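Local coordinates for putative uncharacterized protein (Dictyostelium purpureum, PDB 4R12) that probably serves as an essential subunit of the gamma-secretase complex, which cleaves membrane proteins such as Notch receptors and APP within the membrane, at residues S20-T25 / N479-F484; S464-F469 / T502-R507; C468-I471 / Y476-N479; S486-T491 / T495-Y500. All blocks are in the same frame, centred on the assembly; numbering follows the deposited sequence.

Contact 1. Residues S20-T25 / N479-F484; sequences SSYPCT and NEVPNF
Tyr22 reaches across to Asn479 and Val481, and since no direct hydrogen bond crosses between the two segments, the polar link of this small surface contact passes through one water. That water sits at the edge of the Tyr22 ring, in its plane, 2.7 Å from Tyr22 OH, and donates a hydrogen bond to Asn479 OD1, also over 2.7 Å. A tyrosine suits the place because its hydroxyl carries the ring's reach on to this water.

The van der Waals touch is light. Val481 CG2 lies 4.1 Å from Tyr22 OH, so the branched valine offers one methyl to the end of the phenol. With CG anti to its carbonyl carbon (chi1 -45°), Tyr22 swings its ring out from the strand, one face against the backbone of Ser20.

Within the loop, Val481 N donates to Asn479 OD1 over 2.9 Å, coming from above the carbonyl plane. OD1 therefore takes two donors, while ND2 is held by the carbonyl of Asp229, and the amide is fixed from both ends.

The bond from Val481 N closes an Asx turn, which presents its oxygen through water to strand 21-29, a small-lobe strand paired with strand 143-146.

Contact 2. Residues S464-F469 / T502-R507; sequences SSITCF and TKLIHR
Leu504 points from its helix at the loop residues Ile466, Cys468 and Phe469, and the contact can be read along this one side chain. CB sets out toward the loop, and CG continues anti to the backbone N (chi1 177°). These two carbons form the stem; the touching across the contact is done by the two methyls at the fork. CD1 turns to Phe469, 4.1 Å from its carbonyl O and 4.2 Å from Phe469 CB. CD2 goes to Ile466, lying 4.0 Å from Ile466 CG1 and 4.1 Å from Ile466 CD1, the two side chains running antiparallel past one another. The same methyl also comes within 4.1 Å of Cys468 O. A forked leucine suits this site because one residue serves two neighbours. With an alanine here both methyls are gone, and Ile466 CG1 and Phe469 CB would probably lose their apolar mate across a gap between loop and helix.

Two backbone features shape the loop here. Ile466 is the centre of an inverse gamma turn, closed by a weak bond from Thr467 N to Ser465 O. Phe469 has left-handed backbone angles; its CB faces Leu504 while the ring leads away, and the side chain also touches Ile457 and Leu508.

Around this buried contact, helix 452-463 packs on both partners: Phe462 touches Leu504, and Cys461 of that helix is disulfide-bonded to Cys468. Helix 500-512, which bears Leu504, rests its Ile505 and His506 on Ile200 of strand 192-203.

Contact 3. Residues C468-I471 / Y476-N479; sequences CFNI and YPLN
Asn470 lies against Tyr476 and Pro477 where the loop between helix 452-463 and strand 495-496 doubles back on itself, a tight reversal entered through a 3-10 segment that begins at Asn470. The facing backbones are close, with the CA atoms of Asn470 and Tyr476 6.9 Å apart.

The contacts across the reversal are van der Waals. Asn470 extends with CG anti to its backbone N (chi1 -169°), which carries the flat amide to the other limb. There it crosses the Tyr476 side chain at about a right angle, amide and ring planes 58° apart. Its oxygen branch meets the ring: OD1 comes obliquely to within 3.7 Å of Tyr476 CD2. The nitrogen branch turns the other way, ND2 standing 3.9 Å from Pro477 CD and equally far from Tyr476 CA.

The polar work is done by that same nitrogen. Asn470 ND2 donates to the carbonyl of Thr475, just before the second limb, and to the hydroxyl of Tyr500 at the start of helix 500-512. Two N-H groups for two acceptors explain why an asparagine suits the place. With a leucine in its place both N-H groups are gone, and Thr475 O and Tyr500 OH would probably be left without this donor, the reversal less firmly closed.

Proline's ring restricts the backbone of the second limb. Pro477, which also touches Tyr500, lays its CD against one face of the preceding Tyr476 ring, 3.3 Å above the plane and offset toward the rim.

Contact 4. Residues S486-T491 / T495-Y500; sequences SSVFGT and TTLSPY
Leu497 N donates to Phe489 O over 3.0 Å (N-H...O 158°), the straighter of two backbone bonds that join these segments. Beside it one water donates 2.8 Å bonds to both Phe489 O and Leu497 O. The other backbone bond, from Thr491 N to Thr495 O, is stretched to 3.3 Å. Between the two, Gly490 faces Thr496 as an antiparallel non-hydrogen-bonded pair with their CA atoms 4.4 Å apart, and Gly490 CA makes a CH...O contact with Thr495 O. A side chain at this position would run into Thr495 O and also, at these backbone angles, into the carbonyl of Phe489; hence the glycine.

The next layer is apolar. Leu497 CD1 lies over Gly490 CA at 3.7 Å and beside Val488 CG2, Leu497 and Val488 running side by side. Phe489 CB heads away from the partner segment, yet with CG anti to the backbone N (chi1 176°) its ring returns to bring CZ within 3.6 Å of Thr496 CG2. The two segments form a short, irregular hairpin-like turn whose threonines bring Thr491 OG1 and Thr495 OG1 to 2.4 Å, a separation short enough to be doubtful.

Toward the open end, Pro499, at the N-cap position of helix 500-512, sets CG against Ser487 CB. Further out, Ser487 and Phe489 are backbone-bonded to Gly196 and Pro194 of strand 192-203, while Asn547 of strand 542-548 packs against both Phe489 and Thr496.

Contacts 2 and 3 are near neighbours, centres about 6 Å apart, and share Cys468 and Phe469; contacts 1 and 4 lie about 14 to 18 Å from them and 16 Å from each other. All four use the chain from the end of helix 452-463 to helix 500-512. In order it supplies 464-469, the reversal of contact 3, the loop 479-484, then the hairpin-like turn of contact 4, nested within the loop closed by contact 2. The segments of contacts 1 and 3 overlap at Asn479, and Glu480 O probably bonds to Ile466 N, tying contact 1 to contact 2. Together they fold this connection against helix 500-512 and, through contact 1, also toward a small-lobe strand.

Contact 1. Residues S20-T25 / N479-F484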
loop_
_atom_site.group_PDB
_atom_site.type_symbol
_atom_site.label_atom_id
_atom_site.label_comp_id
_atom_site.label_asym_id
_atom_site.label_seq_id
_atom_site.Cartn_x
_atom_site.Cartn_y
_atom_site.Cartn_z
ATOM N N SER A 20 -13.260 17.149 -4.541
ATOM C CA SER A 20 -12.035 16.392 -4.681
ATOM C C SER A 20 -10.982 16.977 -3.769
ATOM O O SER A 20 -10.065 17.637 -4.223
ATOM C CB SER A 20 -11.554 16.390 -6.105
ATOM O OG SER A 20 -12.608 16.086 -6.981
ATOM N N SER A 21 -11.160 16.737 -2.475
ATOM C CA SER A 21 -10.187 17.124 -1.453
ATOM C C SER A 21 -9.671 15.900 -0.692
ATOM O O SER A 21 -10.401 14.920 -0.485
ATOM C CB SER A 21 -10.796 18.126 -0.471
ATOM O OG SER A 21 -11.625 17.470 0.472
ATOM N N TYR A 22 -8.409 15.976 -0.263
ATOM C CA TYR A 22 -7.722 14.826 0.299
ATOM C C TYR A 22 -7.098 15.203 1.642
ATOM O O TYR A 22 -6.047 15.834 1.694
ATOM C CB TYR A 22 -6.654 14.319 -0.670
ATOM C CG TYR A 22 -7.127 14.229 -2.111
ATOM C CD1 TYR A 22 -7.965 13.206 -2.527
ATOM C CD2 TYR A 22 -6.725 15.168 -3.058
ATOM C CE1 TYR A 22 -8.413 13.128 -3.852
ATOM C CE2 TYR A 22 -7.162 15.094 -4.380
ATOM C CZ TYR A 22 -8.004 14.071 -4.768
ATOM O OH TYR A 22 -8.431 13.978 -6.085
ATOM N N PRO A 23 -7.759 14.816 2.733
ATOM C CA PRO A 23 -7.354 15.274 4.068
ATOM C C PRO A 23 -6.151 14.526 4.634
ATOM O O PRO A 23 -5.913 13.349 4.326
ATOM C CB PRO A 23 -8.596 15.001 4.916
ATOM C CG PRO A 23 -9.232 13.804 4.253
ATOM C CD PRO A 23 -8.953 13.949 2.769
ATOM N N CYS A 24 -5.391 15.237 5.458
ATOM C CA CYS A 24 -4.474 14.633 6.400
ATOM C C CYS A 24 -5.283 14.141 7.600
ATOM O O CYS A 24 -6.062 14.900 8.166
ATOM C CB CYS A 24 -3.418 15.656 6.831
ATOM S SG CYS A 24 -2.369 15.114 8.185
ATOM N N THR A 25 -5.125 12.876 7.981
ATOM C CA THR A 25 -5.942 12.317 9.062
ATOM C C THR A 25 -5.065 11.998 10.261
ATOM O O THR A 25 -3.841 12.059 10.152
ATOM C CB THR A 25 -6.674 11.049 8.608
ATOM O OG1 THR A 25 -5.711 10.058 8.259
ATOM C CG2 THR A 25 -7.574 11.346 7.386
ATOM N N ASN A 479 -13.221 7.331 -5.195
ATOM C CA ASN A 479 -11.997 8.029 -5.540
ATOM C C ASN A 479 -11.309 7.301 -6.703
ATOM O O ASN A 479 -10.927 6.135 -6.579
ATOM C CB ASN A 479 -11.085 8.119 -4.297
ATOM C CG ASN A 479 -9.742 8.799 -4.585
ATOM O OD1 ASN A 479 -9.545 9.387 -5.643
ATOM N ND2 ASN A 479 -8.812 8.723 -3.616
ATOM N N GLU A 480 -11.157 7.973 -7.839
ATOM C CA GLU A 480 -10.560 7.323 -9.003
ATOM C C GLU A 480 -9.049 7.397 -8.971
ATOM O O GLU A 480 -8.385 6.792 -9.799
ATOM C CB GLU A 480 -11.083 7.944 -10.307
ATOM C CG GLU A 480 -12.600 7.820 -10.461
ATOM C CD GLU A 480 -13.088 8.281 -11.833
ATOM O OE1 GLU A 480 -12.485 9.211 -12.409
ATOM O OE2 GLU A 480 -14.069 7.698 -12.333
ATOM N N VAL A 481 -8.486 8.136 -8.024
ATOM C CA VAL A 481 -7.035 8.048 -7.825
ATOM C C VAL A 481 -6.745 6.720 -7.164
ATOM O O VAL A 481 -7.289 6.437 -6.104
ATOM C CB VAL A 481 -6.478 9.187 -6.942
ATOM C CG1 VAL A 481 -4.957 8.988 -6.722
ATOM C CG2 VAL A 481 -6.765 10.539 -7.568
ATOM N N PRO A 482 -5.900 5.883 -7.789
ATOM C CA PRO A 482 -5.574 4.632 -7.097
ATOM C C PRO A 482 -4.926 4.948 -5.753
ATOM O O PRO A 482 -4.014 5.773 -5.719
ATOM C CB PRO A 482 -4.563 3.941 -8.026
ATOM C CG PRO A 482 -4.633 4.694 -9.337
ATOM C CD PRO A 482 -5.118 6.072 -9.022
ATOM N N ASN A 483 -5.408 4.355 -4.670
ATOM C CA ASN A 483 -4.755 4.561 -3.382
ATOM C C ASN A 483 -4.782 3.276 -2.570
ATOM O O ASN A 483 -5.837 2.694 -2.363
ATOM C CB ASN A 483 -5.401 5.724 -2.610
ATOM C CG ASN A 483 -6.894 5.519 -2.344
ATOM O OD1 ASN A 483 -7.309 5.353 -1.191
ATOM N ND2 ASN A 483 -7.711 5.587 -3.398
ATOM N N PHE A 484 -3.610 2.828 -2.134
ATOM C CA PHE A 484 -3.473 1.497 -1.539
ATOM C C PHE A 484 -3.103 1.532 -0.053
ATOM O O PHE A 484 -2.655 0.530 0.511
ATOM C CB PHE A 484 -2.430 0.686 -2.333
ATOM C CG PHE A 484 -2.840 0.452 -3.768
ATOM C CD1 PHE A 484 -3.669 -0.614 -4.092
ATOM C CD2 PHE A 484 -2.428 1.308 -4.778
ATOM C CE1 PHE A 484 -4.078 -0.833 -5.411
ATOM C CE2 PHE A 484 -2.834 1.093 -6.099
ATOM C CZ PHE A 484 -3.660 0.016 -6.402
HETATM O O HOH W 1 -10.192 11.929 -6.424
#

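Contact 2. Residues S464-F469 / T502-R507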
loop_
_atom_site.group_PDB
_atom_site.type_symbol
_atom_site.label_atom_id
_atom_site.label_comp_id
_atom_site.label_asym_id
_atom_site.label_seq_id
_atom_site.Cartn_x
_atom_site.Cartn_y
_atom_site.Cartn_z
ATOM N N SER A 464 -2.561 5.369 -12.275
ATOM C CA SER A 464 -3.151 6.648 -12.703
ATOM C C SER A 464 -4.625 6.832 -12.359
ATOM O O SER A 464 -5.019 7.855 -11.797
ATOM C CB SER A 464 -3.008 6.826 -14.229
ATOM O OG SER A 464 -1.707 7.255 -14.573
ATOM N N SER A 465 -5.458 5.872 -12.758
ATOM C CA SER A 465 -6.913 6.040 -12.667
ATOM C C SER A 465 -7.582 4.674 -12.576
ATOM O O SER A 465 -7.566 3.908 -13.531
ATOM C CB SER A 465 -7.451 6.826 -13.871
ATOM O OG SER A 465 -8.842 7.069 -13.732
ATOM N N ILE A 466 -8.154 4.373 -11.419
ATOM C CA ILE A 466 -8.525 3.003 -11.094
ATOM C C ILE A 466 -9.956 2.674 -11.587
ATOM O O ILE A 466 -10.853 2.327 -10.825
ATOM C CB ILE A 466 -8.340 2.752 -9.570
ATOM C CG1 ILE A 466 -8.489 1.265 -9.234
ATOM C CG2 ILE A 466 -9.231 3.682 -8.722
ATOM C CD1 ILE A 466 -7.831 0.862 -7.931
ATOM N N THR A 467 -10.132 2.744 -12.899
ATOM C CA THR A 467 -11.441 2.540 -13.508
ATOM C C THR A 467 -11.586 1.179 -14.215
ATOM O O THR A 467 -12.627 0.891 -14.814
ATOM C CB THR A 467 -11.722 3.675 -14.502
ATOM O OG1 THR A 467 -10.654 3.731 -15.462
ATOM C CG2 THR A 467 -11.807 5.028 -13.753
ATOM N N CYS A 468 -10.552 0.346 -14.140
ATOM C CA CYS A 468 -10.531 -0.919 -14.885
ATOM C C CYS A 468 -11.286 -2.037 -14.172
ATOM O O CYS A 468 -11.438 -2.018 -12.954
ATOM C CB CYS A 468 -9.093 -1.374 -15.131
ATOM S SG CYS A 468 -8.215 -1.947 -13.633
ATOM N N PHE A 469 -11.771 -2.995 -14.959
ATOM C CA PHE A 469 -12.387 -4.228 -14.466
ATOM C C PHE A 469 -13.525 -4.015 -13.491
ATOM O O PHE A 469 -13.770 -4.844 -12.615
ATOM C CB PHE A 469 -11.332 -5.124 -13.819
ATOM C CG PHE A 469 -10.289 -5.581 -14.782
ATOM C CD1 PHE A 469 -10.654 -6.272 -15.929
ATOM C CD2 PHE A 469 -8.957 -5.287 -14.574
ATOM C CE1 PHE A 469 -9.698 -6.684 -16.842
ATOM C CE2 PHE A 469 -7.993 -5.702 -15.469
ATOM C CZ PHE A 469 -8.369 -6.401 -16.613
ATOM N N THR A 502 -8.559 -3.252 -2.303
ATOM C CA THR A 502 -8.408 -4.630 -1.847
ATOM C C THR A 502 -9.443 -5.569 -2.468
ATOM O O THR A 502 -9.106 -6.657 -2.918
ATOM C CB THR A 502 -8.506 -4.729 -0.303
ATOM O OG1 THR A 502 -7.392 -4.052 0.279
ATOM C CG2 THR A 502 -8.462 -6.176 0.158
ATOM N N LYS A 503 -10.701 -5.145 -2.488
ATOM C CA LYS A 503 -11.747 -5.955 -3.116
ATOM C C LYS A 503 -11.461 -6.198 -4.600
ATOM O O LYS A 503 -11.639 -7.319 -5.100
ATOM C CB LYS A 503 -13.095 -5.281 -2.947
ATOM C CG LYS A 503 -13.531 -5.138 -1.500
ATOM C CD LYS A 503 -14.895 -4.452 -1.405
ATOM C CE LYS A 503 -15.525 -4.722 -0.046
ATOM N NZ LYS A 503 -15.726 -3.491 0.760
ATOM N N LEU A 504 -11.011 -5.159 -5.300
ATOM C CA LEU A 504 -10.655 -5.309 -6.718
ATOM C C LEU A 504 -9.507 -6.299 -6.922
ATOM O O LEU A 504 -9.597 -7.207 -7.772
ATOM C CB LEU A 504 -10.289 -3.953 -7.336
ATOM C CG LEU A 504 -9.833 -3.965 -8.801
ATOM C CD1 LEU A 504 -10.842 -4.693 -9.701
ATOM C CD2 LEU A 504 -9.608 -2.554 -9.316
ATOM N N ILE A 505 -8.418 -6.134 -6.167
ATOM C CA ILE A 505 -7.308 -7.086 -6.273
ATOM C C ILE A 505 -7.810 -8.513 -5.985
ATOM O O ILE A 505 -7.492 -9.452 -6.715
ATOM C CB ILE A 505 -6.142 -6.726 -5.319
ATOM C CG1 ILE A 505 -5.450 -5.431 -5.768
ATOM C CG2 ILE A 505 -5.123 -7.840 -5.258
ATOM C CD1 ILE A 505 -4.421 -4.909 -4.747
ATOM N N HIS A 506 -8.618 -8.666 -4.944
ATOM C CA HIS A 506 -9.182 -9.979 -4.614
ATOM C C HIS A 506 -10.016 -10.568 -5.774
ATOM O O HIS A 506 -9.789 -11.696 -6.205
ATOM C CB HIS A 506 -10.043 -9.868 -3.349
ATOM C CG HIS A 506 -10.759 -11.131 -2.984
ATOM N ND1 HIS A 506 -12.041 -11.134 -2.482
ATOM C CD2 HIS A 506 -10.365 -12.428 -3.017
ATOM C CE1 HIS A 506 -12.415 -12.382 -2.236
ATOM N NE2 HIS A 506 -11.416 -13.183 -2.553
ATOM N N ARG A 507 -10.979 -9.810 -6.264
ATOM C CA ARG A 507 -11.879 -10.336 -7.295
ATOM C C ARG A 507 -11.147 -10.579 -8.620
ATOM O O ARG A 507 -11.458 -11.536 -9.349
ATOM C CB ARG A 507 -13.052 -9.393 -7.510
ATOM C CG ARG A 507 -13.930 -9.129 -6.287
ATOM C CD ARG A 507 -15.094 -10.091 -6.166
ATOM N NE ARG A 507 -16.001 -10.037 -7.315
ATOM C CZ ARG A 507 -17.007 -10.887 -7.497
ATOM N NH1 ARG A 507 -17.219 -11.846 -6.604
ATOM N NH2 ARG A 507 -17.799 -10.788 -8.566
#

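Contact 3. Residues C468-I471 / Y476-N479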
loop_
_atom_site.group_PDB
_atom_site.type_symbol
_atom_site.label_atom_id
_atom_site.label_comp_id
_atom_site.label_asym_id
_atom_site.label_seq_id
_atom_site.Cartn_x
_atom_site.Cartn_y
_atom_site.Cartn_z
ATOM N N CYS A 468 -10.552 0.346 -14.140
ATOM C CA CYS A 468 -10.531 -0.919 -14.885
ATOM C C CYS A 468 -11.286 -2.037 -14.172
ATOM O O CYS A 468 -11.438 -2.018 -12.954
ATOM C CB CYS A 468 -9.093 -1.374 -15.131
ATOM S SG CYS A 468 -8.215 -1.947 -13.633
ATOM N N PHE A 469 -11.771 -2.995 -14.959
ATOM C CA PHE A 469 -12.387 -4.228 -14.466
ATOM C C PHE A 469 -13.525 -4.015 -13.491
ATOM O O PHE A 469 -13.770 -4.844 -12.615
ATOM C CB PHE A 469 -11.332 -5.124 -13.819
ATOM C CG PHE A 469 -10.289 -5.581 -14.782
ATOM C CD1 PHE A 469 -10.654 -6.272 -15.929
ATOM C CD2 PHE A 469 -8.957 -5.287 -14.574
ATOM C CE1 PHE A 469 -9.698 -6.684 -16.842
ATOM C CE2 PHE A 469 -7.993 -5.702 -15.469
ATOM C CZ PHE A 469 -8.369 -6.401 -16.613
ATOM N N ASN A 470 -14.249 -2.921 -13.660
ATOM C CA ASN A 470 -15.352 -2.663 -12.754
ATOM C C ASN A 470 -16.478 -3.682 -12.969
ATOM O O ASN A 470 -17.321 -3.853 -12.096
ATOM C CB ASN A 470 -15.869 -1.237 -12.926
ATOM C CG ASN A 470 -16.834 -0.840 -11.831
ATOM O OD1 ASN A 470 -18.028 -0.707 -12.070
ATOM N ND2 ASN A 470 -16.316 -0.653 -10.616
ATOM N N ILE A 471 -16.457 -4.373 -14.115
ATOM C CA ILE A 471 -17.412 -5.451 -14.385
ATOM C C ILE A 471 -17.309 -6.557 -13.328
ATOM O O ILE A 471 -18.260 -7.308 -13.119
ATOM C CB ILE A 471 -17.211 -6.067 -15.789
ATOM C CG1 ILE A 471 -18.433 -6.905 -16.196
ATOM C CG2 ILE A 471 -15.931 -6.893 -15.863
ATOM C CD1 ILE A 471 -18.412 -7.371 -17.644
ATOM N N TYR A 476 -18.927 1.263 -7.756
ATOM C CA TYR A 476 -17.947 2.104 -8.435
ATOM C C TYR A 476 -17.098 2.826 -7.377
ATOM O O TYR A 476 -17.635 3.248 -6.360
ATOM C CB TYR A 476 -18.638 3.114 -9.348
ATOM C CG TYR A 476 -17.755 3.595 -10.476
ATOM C CD1 TYR A 476 -16.918 4.700 -10.316
ATOM C CD2 TYR A 476 -17.736 2.928 -11.697
ATOM C CE1 TYR A 476 -16.094 5.129 -11.346
ATOM C CE2 TYR A 476 -16.918 3.352 -12.734
ATOM C CZ TYR A 476 -16.101 4.453 -12.555
ATOM O OH TYR A 476 -15.290 4.868 -13.595
ATOM N N PRO A 477 -15.774 2.962 -7.603
ATOM C CA PRO A 477 -14.962 3.621 -6.566
ATOM C C PRO A 477 -15.278 5.120 -6.393
ATOM O O PRO A 477 -15.420 5.827 -7.381
ATOM C CB PRO A 477 -13.516 3.424 -7.068
ATOM C CG PRO A 477 -13.642 3.238 -8.548
ATOM C CD PRO A 477 -14.956 2.499 -8.742
ATOM N N LEU A 478 -15.374 5.583 -5.154
ATOM C CA LEU A 478 -15.603 7.008 -4.872
ATOM C C LEU A 478 -14.422 7.882 -5.315
ATOM O O LEU A 478 -14.597 9.013 -5.762
ATOM C CB LEU A 478 -15.871 7.207 -3.383
ATOM C CG LEU A 478 -17.106 6.465 -2.848
ATOM C CD1 LEU A 478 -17.223 6.575 -1.328
ATOM C CD2 LEU A 478 -18.377 6.969 -3.536
ATOM N N ASN A 479 -13.221 7.331 -5.195
ATOM C CA ASN A 479 -11.997 8.029 -5.540
ATOM C C ASN A 479 -11.309 7.301 -6.703
ATOM O O ASN A 479 -10.927 6.135 -6.579
ATOM C CB ASN A 479 -11.085 8.119 -4.297
ATOM C CG ASN A 479 -9.742 8.799 -4.585
ATOM O OD1 ASN A 479 -9.545 9.387 -5.643
ATOM N ND2 ASN A 479 -8.812 8.723 -3.616
#

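Contact 4. Residues S486-T491 / T495-Y500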
loop_
_atom_site.group_PDB
_atom_site.type_symbol
_atom_site.label_atom_id
_atom_site.label_comp_id
_atom_site.label_asym_id
_atom_site.label_seq_id
_atom_site.Cartn_x
_atom_site.Cartn_y
_atom_site.Cartn_z
ATOM N N SER A 486 -3.769 0.864 3.554
ATOM C CA SER A 486 -4.589 -0.244 4.034
ATOM C C SER A 486 -5.890 0.200 4.709
ATOM O O SER A 486 -6.862 -0.553 4.739
ATOM C CB SER A 486 -3.786 -1.103 5.028
ATOM O OG SER A 486 -3.527 -0.368 6.211
ATOM N N SER A 487 -5.890 1.414 5.252
ATOM C CA SER A 487 -7.001 1.900 6.079
ATOM C C SER A 487 -7.161 0.987 7.302
ATOM O O SER A 487 -6.173 0.399 7.779
ATOM C CB SER A 487 -8.309 1.997 5.255
ATOM O OG SER A 487 -9.360 2.558 6.008
ATOM N N VAL A 488 -8.377 0.884 7.832
ATOM C CA VAL A 488 -8.574 0.195 9.103
ATOM C C VAL A 488 -9.097 -1.227 8.942
ATOM O O VAL A 488 -9.817 -1.547 7.991
ATOM C CB VAL A 488 -9.526 0.989 10.027
ATOM C CG1 VAL A 488 -8.878 2.309 10.410
ATOM C CG2 VAL A 488 -10.882 1.222 9.366
ATOM N N PHE A 489 -8.715 -2.081 9.886
ATOM C CA PHE A 489 -9.030 -3.493 9.802
ATOM C C PHE A 489 -10.521 -3.775 9.884
ATOM O O PHE A 489 -11.035 -4.629 9.165
ATOM C CB PHE A 489 -8.316 -4.273 10.903
ATOM C CG PHE A 489 -8.679 -5.724 10.932
ATOM C CD1 PHE A 489 -8.094 -6.611 10.043
ATOM C CD2 PHE A 489 -9.629 -6.203 11.827
ATOM C CE1 PHE A 489 -8.441 -7.954 10.048
ATOM C CE2 PHE A 489 -9.979 -7.546 11.848
ATOM C CZ PHE A 489 -9.388 -8.424 10.961
ATOM N N GLY A 490 -11.207 -3.069 10.776
ATOM C CA GLY A 490 -12.612 -3.331 11.043
ATOM C C GLY A 490 -12.926 -2.996 12.485
ATOM O O GLY A 490 -12.041 -2.564 13.224
ATOM N N THR A 491 -14.178 -3.193 12.895
ATOM C CA THR A 491 -14.586 -2.874 14.263
ATOM C C THR A 491 -14.417 -4.051 15.217
ATOM O O THR A 491 -14.447 -3.876 16.435
ATOM C CB THR A 491 -16.043 -2.409 14.309
ATOM O OG1 THR A 491 -16.842 -3.284 13.505
ATOM C CG2 THR A 491 -16.160 -1.005 13.746
ATOM N N THR A 495 -16.178 -8.300 12.061
ATOM C CA THR A 495 -16.706 -7.228 11.234
ATOM C C THR A 495 -15.584 -6.566 10.452
ATOM O O THR A 495 -15.257 -5.406 10.700
ATOM C CB THR A 495 -17.447 -6.161 12.072
ATOM O OG1 THR A 495 -16.569 -5.648 13.085
ATOM C CG2 THR A 495 -18.675 -6.757 12.730
ATOM N N THR A 496 -15.004 -7.308 9.508
ATOM C CA THR A 496 -13.860 -6.827 8.739
ATOM C C THR A 496 -14.275 -5.828 7.669
ATOM O O THR A 496 -15.397 -5.863 7.169
ATOM C CB THR A 496 -13.096 -7.980 8.054
ATOM O OG1 THR A 496 -13.993 -8.719 7.215
ATOM C CG2 THR A 496 -12.472 -8.912 9.096
ATOM N N LEU A 497 -13.351 -4.934 7.332
ATOM C CA LEU A 497 -13.589 -3.886 6.345
ATOM C C LEU A 497 -12.495 -3.912 5.293
ATOM O O LEU A 497 -11.335 -4.208 5.612
ATOM C CB LEU A 497 -13.621 -2.506 7.012
ATOM C CG LEU A 497 -14.674 -2.248 8.089
ATOM C CD1 LEU A 497 -14.374 -0.925 8.793
ATOM C CD2 LEU A 497 -16.073 -2.245 7.472
ATOM N N SER A 498 -12.849 -3.584 4.053
ATOM C CA SER A 498 -11.846 -3.465 2.996
ATOM C C SER A 498 -12.199 -2.367 2.000
ATOM O O SER A 498 -13.337 -2.291 1.529
ATOM C CB SER A 498 -11.677 -4.797 2.244
ATOM O OG SER A 498 -10.934 -5.736 3.003
ATOM N N PRO A 499 -11.212 -1.532 1.650
ATOM C CA PRO A 499 -11.415 -0.526 0.604
ATOM C C PRO A 499 -11.555 -1.165 -0.775
ATOM O O PRO A 499 -11.256 -2.348 -0.954
ATOM C CB PRO A 499 -10.147 0.336 0.669
ATOM C CG PRO A 499 -9.407 -0.113 1.944
ATOM C CD PRO A 499 -9.845 -1.509 2.196
ATOM N N TYR A 500 -11.985 -0.356 -1.735
ATOM C CA TYR A 500 -12.217 -0.792 -3.107
ATOM C C TYR A 500 -11.003 -1.503 -3.672
ATOM O O TYR A 500 -11.130 -2.549 -4.301
ATOM C CB TYR A 500 -12.571 0.409 -3.982
ATOM C CG TYR A 500 -12.887 0.049 -5.420
ATOM C CD1 TYR A 500 -14.162 -0.362 -5.787
ATOM C CD2 TYR A 500 -11.909 0.125 -6.409
ATOM C CE1 TYR A 500 -14.464 -0.702 -7.108
ATOM C CE2 TYR A 500 -12.198 -0.199 -7.731
ATOM C CZ TYR A 500 -13.479 -0.617 -8.073
ATOM O OH TYR A 500 -13.776 -0.946 -9.388
HETATM O O HOH W 2 -8.985 -2.699 5.408
HETATM O O HOH W 3 -10.043 -6.194 7.034
#